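Local coordinates for DNA-binding protein reb1 (PDB 5EYB) that binds specific DNA sites at rDNA replication fork barriers, rRNA enhancers and promoters and upstream of many genes, with a role in terminating RNA polymerase I transcription, at residues A[69-72]-A[73-77]. Residues are numbered along the deposited sequence; the frame is centred on the assembly and turned at random. Where two conformers were deposited one is given.
Sequences RRTI and LRHLR. With nucleotides of chain C; nucleotides of chain B.
R70 and R74, one helical turn apart on helix 69-79, bring two guanidinium groups together on the side of the helix that faces DNA. R74 NE sits over one face of the R70 guanidinium, 3.0 Å from R70 NE, with the two planes 72° apart; both atoms are donors, so no hydrogen bond joins them. R70 was modelled in two conformers, and the closeness of this pair is therefore doubtful. In one of the two, a bend at chi2 (58°) turns R70 back toward R74, whereas R74 runs out extended to bring NH1 within 3.7 Å of the thymine methyl C7 of DT18 of chain B. The adenine N7 of DA17 of chain B lies at the edge of the same guanidinium, near its plane. Methyl and N7 mark the major groove, which is consistent with helix 69-79 acting as the recognition helix of a helix-turn-helix fold, here within the first Myb-associated domain of Reb1. The preceding helix 51-63 packs behind: its V57 meets both R69 and L73, and its L60 meets I72. Besides packing on V57, L73 places CD1 3.8 Å from OP1 of DG6 of chain C. Its backbone N bonds to R69 O at 2.9 Å, its CG lies close to that carbonyl oxygen, and CD1 stands 4.1 Å from R69 NE. R69, its chain extended from CG to NE and its CG opposite the backbone N (chi1 179°), reaches DG6 of chain C, where NE donates to OP2 at 2.8 Å and NH2 adds a weak bond to OP1. Toward the other strand, H75 NE2 donates to OP1 of DA17 of chain B at 3.1 Å, while T71 OG1 reaches OP2 of that phosphate through a weak bond. W14 and W19 both meet the H75 ring.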
ATOM      1  N   ARG A  69      12.606   9.801  -8.394  1.00 51.02           N
ATOM      2  CA  ARG A  69      12.393  10.456  -9.673  1.00 50.46           C
ATOM      3  C   ARG A  69      11.001  10.129 -10.220  1.00 53.36           C
ATOM      4  O   ARG A  69      10.331  10.997 -10.778  1.00 56.15           O
ATOM      5  CB  ARG A  69      13.468  10.034 -10.670  1.00 53.21           C
ATOM      6  CG  ARG A  69      13.316  10.642 -12.049  1.00 53.50           C
ATOM      7  CD  ARG A  69      14.303  10.027 -13.025  1.00 52.62           C
ATOM      8  NE  ARG A  69      14.156  10.581 -14.367  1.00 58.52           N
ATOM      9  CZ  ARG A  69      14.819  11.645 -14.810  1.00 62.57           C
ATOM     10  NH1 ARG A  69      15.679  12.268 -14.015  1.00 63.02           N
ATOM     11  NH2 ARG A  69      14.624  12.083 -16.045  1.00 62.92           N
ATOM     12  N   ARG A  70      10.572   8.880 -10.044  1.00 52.26           N
ATOM     13  CA  ARG A  70       9.274   8.427 -10.538  0.65 54.86           C
ATOM     14  C   ARG A  70       8.130   9.234  -9.929  1.00 63.24           C
ATOM     15  O   ARG A  70       7.205   9.639 -10.635  1.00 73.44           O
ATOM     16  CB  ARG A  70       9.084   6.929 -10.254  0.65 57.10           C
ATOM     17  CG  ARG A  70       7.676   6.370 -10.520  0.65 63.65           C
ATOM     18  CD  ARG A  70       7.206   6.580 -11.963  0.65 74.27           C
ATOM     19  NE  ARG A  70       5.942   5.893 -12.244  0.65 81.45           N
ATOM     20  CZ  ARG A  70       5.204   6.092 -13.335  0.65 80.86           C
ATOM     21  NH1 ARG A  70       5.597   6.966 -14.250  0.65 84.05           N
ATOM     22  NH2 ARG A  70       4.072   5.425 -13.511  0.65 58.36           N
ATOM     23  N   THR A  71       8.194   9.469  -8.625  1.00 62.34           N
ATOM     24  CA  THR A  71       7.116  10.185  -7.954  1.00 65.79           C
ATOM     25  C   THR A  71       7.213  11.695  -8.174  1.00 63.74           C
ATOM     26  O   THR A  71       6.196  12.386  -8.165  1.00 61.27           O
ATOM     27  CB  THR A  71       7.095   9.893  -6.447  1.00 71.92           C
ATOM     28  OG1 THR A  71       5.959  10.529  -5.850  1.00 78.33           O
ATOM     29  CG2 THR A  71       8.323  10.435  -5.806  1.00 74.36           C
ATOM     30  N   ILE A  72       8.425  12.209  -8.378  1.00 62.16           N
ATOM     31  CA  ILE A  72       8.592  13.625  -8.683  1.00 58.72           C
ATOM     32  C   ILE A  72       7.992  13.918 -10.052  1.00 55.49           C
ATOM     33  O   ILE A  72       7.314  14.927 -10.243  1.00 56.83           O
ATOM     34  CB  ILE A  72      10.074  14.058  -8.655  1.00 52.54           C
ATOM     35  CG1 ILE A  72      10.587  14.103  -7.216  1.00 55.78           C
ATOM     36  CG2 ILE A  72      10.244  15.429  -9.285  1.00 46.18           C
ATOM     37  CD1 ILE A  72      12.048  14.464  -7.103  1.00 51.33           C
ATOM     38  N   LEU A  73       8.230  13.017 -10.998  1.00 54.67           N
ATOM     39  CA  LEU A  73       7.680  13.156 -12.339  1.00 56.50           C
ATOM     40  C   LEU A  73       6.159  13.064 -12.324  1.00 58.75           C
ATOM     41  O   LEU A  73       5.482  13.779 -13.058  1.00 58.69           O
ATOM     42  CB  LEU A  73       8.254  12.091 -13.272  1.00 53.38           C
ATOM     43  CG  LEU A  73       9.708  12.277 -13.697  1.00 51.85           C
ATOM     44  CD1 LEU A  73      10.095  11.213 -14.709  1.00 55.97           C
ATOM     45  CD2 LEU A  73       9.930  13.670 -14.263  1.00 46.99           C
ATOM     46  N   ARG A  74       5.630  12.177 -11.486  1.00 57.96           N
ATOM     47  CA  ARG A  74       4.187  12.014 -11.362  1.00 54.22           C
ATOM     48  C   ARG A  74       3.533  13.310 -10.897  1.00 57.36           C
ATOM     49  O   ARG A  74       2.509  13.723 -11.436  1.00 64.93           O
ATOM     50  CB  ARG A  74       3.847  10.881 -10.395  1.00 52.24           C
ATOM     51  CG  ARG A  74       3.988   9.486 -10.979  1.00 54.29           C
ATOM     52  CD  ARG A  74       3.657   8.435  -9.931  1.00 59.16           C
ATOM     53  NE  ARG A  74       3.847   7.074 -10.423  1.00 66.20           N
ATOM     54  CZ  ARG A  74       3.596   5.985  -9.706  1.00 66.43           C
ATOM     55  NH1 ARG A  74       3.144   6.100  -8.466  1.00 65.59           N
ATOM     56  NH2 ARG A  74       3.793   4.782 -10.226  1.00 73.14           N
ATOM     57  N   HIS A  75       4.119  13.946  -9.905  1.00 55.60           N
ATOM     58  CA  HIS A  75       3.689  15.257  -9.476  1.00 60.75           C
ATOM     59  C   HIS A  75       3.915  16.328 -10.503  1.00 63.58           C
ATOM     60  O   HIS A  75       3.136  17.227 -10.614  1.00 68.13           O
ATOM     61  CB  HIS A  75       4.335  15.640  -8.160  1.00 64.11           C
ATOM     62  CG  HIS A  75       3.842  14.844  -7.008  1.00 70.91           C
ATOM     63  ND1 HIS A  75       3.376  15.416  -5.855  1.00 75.51           N
ATOM     64  CD2 HIS A  75       3.724  13.514  -6.841  1.00 76.27           C
ATOM     65  CE1 HIS A  75       2.992  14.473  -5.022  1.00 79.67           C
ATOM     66  NE2 HIS A  75       3.198  13.310  -5.595  1.00 80.49           N
ATOM     67  N   LEU A  76       5.027  16.278 -11.202  1.00 58.98           N
ATOM     68  CA  LEU A  76       5.298  17.267 -12.221  1.00 59.61           C
ATOM     69  C   LEU A  76       4.322  17.201 -13.375  1.00 61.78           C
ATOM     70  O   LEU A  76       3.841  18.204 -13.842  1.00 65.12           O
ATOM     71  CB  LEU A  76       6.714  17.095 -12.737  1.00 55.64           C
ATOM     72  CG  LEU A  76       7.117  17.990 -13.884  1.00 57.81           C
ATOM     73  CD1 LEU A  76       6.946  19.419 -13.466  1.00 60.07           C
ATOM     74  CD2 LEU A  76       8.553  17.734 -14.250  1.00 52.85           C
ATOM     75  N   ARG A  77       4.039  15.998 -13.830  1.00 60.12           N
ATOM     76  CA  ARG A  77       3.094  15.772 -14.904  1.00 65.30           C
ATOM     77  C   ARG A  77       1.683  16.100 -14.508  1.00 73.48           C
ATOM     78  O   ARG A  77       0.880  16.383 -15.342  1.00 79.20           O
ATOM     79  CB  ARG A  77       3.209  14.373 -15.476  1.00 63.17           C
ATOM     80  CG  ARG A  77       4.497  14.166 -16.233  1.00 63.06           C
ATOM     81  CD  ARG A  77       4.490  12.907 -17.058  1.00 71.14           C
ATOM     82  NE  ARG A  77       5.526  12.961 -18.063  1.00 72.59           N
ATOM     83  CZ  ARG A  77       6.621  12.240 -18.007  1.00 74.58           C
ATOM     84  NH1 ARG A  77       6.796  11.409 -17.019  1.00 80.74           N
ATOM     85  NH2 ARG A  77       7.523  12.338 -18.939  1.00 75.43           N
TER
ATOM     86  P    DG C   6      12.566   8.796 -17.122  1.00 82.88           P
ATOM     87  OP1  DG C   6      12.313  10.159 -17.633  1.00 83.56           O
ATOM     88  OP2  DG C   6      12.695   8.582 -15.664  1.00 80.16           O
ATOM     89  O5'  DG C   6      11.432   7.819 -17.674  1.00 72.45           O
ATOM     90  C5'  DG C   6      11.388   7.511 -19.062  1.00 72.51           C
ATOM     91  C4'  DG C   6      10.868   6.102 -19.296  1.00 73.47           C
ATOM     92  O4'  DG C   6      11.850   5.131 -18.848  1.00 74.82           O
ATOM     93  C3'  DG C   6       9.562   5.755 -18.574  1.00 73.00           C
ATOM     94  O3'  DG C   6       8.675   5.105 -19.472  1.00 70.44           O
ATOM     95  C2'  DG C   6      10.010   4.815 -17.455  1.00 72.82           C
ATOM     96  C1'  DG C   6      11.202   4.131 -18.100  1.00 73.54           C
ATOM     97  N9   DG C   6      12.153   3.579 -17.141  1.00 74.55           N
ATOM     98  C8   DG C   6      12.992   4.278 -16.307  1.00 73.91           C
ATOM     99  N7   DG C   6      13.736   3.513 -15.558  1.00 75.27           N
ATOM    100  C5   DG C   6      13.366   2.223 -15.919  1.00 76.07           C
ATOM    101  C6   DG C   6      13.832   0.973 -15.446  1.00 75.98           C
ATOM    102  O6   DG C   6      14.693   0.752 -14.586  1.00 80.41           O
ATOM    103  N1   DG C   6      13.192  -0.089 -16.080  1.00 77.81           N
ATOM    104  C2   DG C   6      12.224   0.041 -17.047  1.00 79.70           C
ATOM    105  N2   DG C   6      11.721  -1.100 -17.541  1.00 82.29           N
ATOM    106  N3   DG C   6      11.779   1.204 -17.499  1.00 75.73           N
ATOM    107  C4   DG C   6      12.393   2.249 -16.892  1.00 75.63           C
TER
ATOM    108  P    DA B  17       2.927  10.001  -3.723  1.00 58.69           P
ATOM    109  OP1  DA B  17       3.340  11.339  -3.248  1.00 62.91           O
ATOM    110  OP2  DA B  17       2.717   9.755  -5.168  1.00 60.18           O
ATOM    111  O5'  DA B  17       3.990   8.944  -3.191  1.00 64.46           O
ATOM    112  C5'  DA B  17       4.343   8.943  -1.826  1.00 59.38           C
ATOM    113  C4'  DA B  17       5.430   7.928  -1.562  1.00 51.41           C
ATOM    114  O4'  DA B  17       4.876   6.594  -1.650  1.00 50.93           O
ATOM    115  C3'  DA B  17       6.611   7.976  -2.530  1.00 47.05           C
ATOM    116  O3'  DA B  17       7.817   7.895  -1.791  1.00 54.26           O
ATOM    117  C2'  DA B  17       6.397   6.750  -3.426  1.00 48.22           C
ATOM    118  C1'  DA B  17       5.675   5.793  -2.492  1.00 50.93           C
ATOM    119  N9   DA B  17       4.796   4.848  -3.176  1.00 53.14           N
ATOM    120  C8   DA B  17       3.893   5.125  -4.168  1.00 53.76           C
ATOM    121  N7   DA B  17       3.222   4.074  -4.583  1.00 49.73           N
ATOM    122  C5   DA B  17       3.712   3.039  -3.803  1.00 56.17           C
ATOM    123  C6   DA B  17       3.414   1.659  -3.750  1.00 51.78           C
ATOM    124  N6   DA B  17       2.505   1.070  -4.532  1.00 52.88           N
ATOM    125  N1   DA B  17       4.084   0.910  -2.854  1.00 52.39           N
ATOM    126  C2   DA B  17       4.993   1.502  -2.069  1.00 61.32           C
ATOM    127  N3   DA B  17       5.360   2.783  -2.027  1.00 53.71           N
ATOM    128  C4   DA B  17       4.677   3.502  -2.926  1.00 52.12           C
ATOM    129  P    DT B  18       9.239   7.867  -2.532  1.00 54.92           P
ATOM    130  OP1  DT B  18      10.206   8.570  -1.662  1.00 71.03           O
ATOM    131  OP2  DT B  18       9.076   8.293  -3.927  1.00 49.94           O
ATOM    132  O5'  DT B  18       9.589   6.314  -2.580  1.00 65.19           O
ATOM    133  C5'  DT B  18       9.199   5.481  -1.508  1.00 68.84           C
ATOM    134  C4'  DT B  18       9.625   4.051  -1.765  1.00 66.49           C
ATOM    135  O4'  DT B  18       8.531   3.310  -2.364  1.00 67.48           O
ATOM    136  C3'  DT B  18      10.815   3.897  -2.711  1.00 61.51           C
ATOM    137  O3'  DT B  18      11.724   2.972  -2.165  1.00 64.56           O
ATOM    138  C2'  DT B  18      10.175   3.362  -3.991  1.00 60.68           C
ATOM    139  C1'  DT B  18       9.031   2.545  -3.430  1.00 61.52           C
ATOM    140  N1   DT B  18       7.930   2.315  -4.403  1.00 60.22           N
ATOM    141  C2   DT B  18       7.367   1.062  -4.497  1.00 67.23           C
ATOM    142  O2   DT B  18       7.722   0.113  -3.815  1.00 73.71           O
ATOM    143  N3   DT B  18       6.364   0.956  -5.423  1.00 61.22           N
ATOM    144  C4   DT B  18       5.879   1.957  -6.247  1.00 64.06           C
ATOM    145  O4   DT B  18       4.971   1.765  -7.050  1.00 65.76           O
ATOM    146  C5   DT B  18       6.515   3.243  -6.097  1.00 61.49           C
ATOM    147  C7   DT B  18       6.073   4.404  -6.938  1.00 58.11           C
ATOM    148  C6   DT B  18       7.498   3.359  -5.194  1.00 54.70           C
TER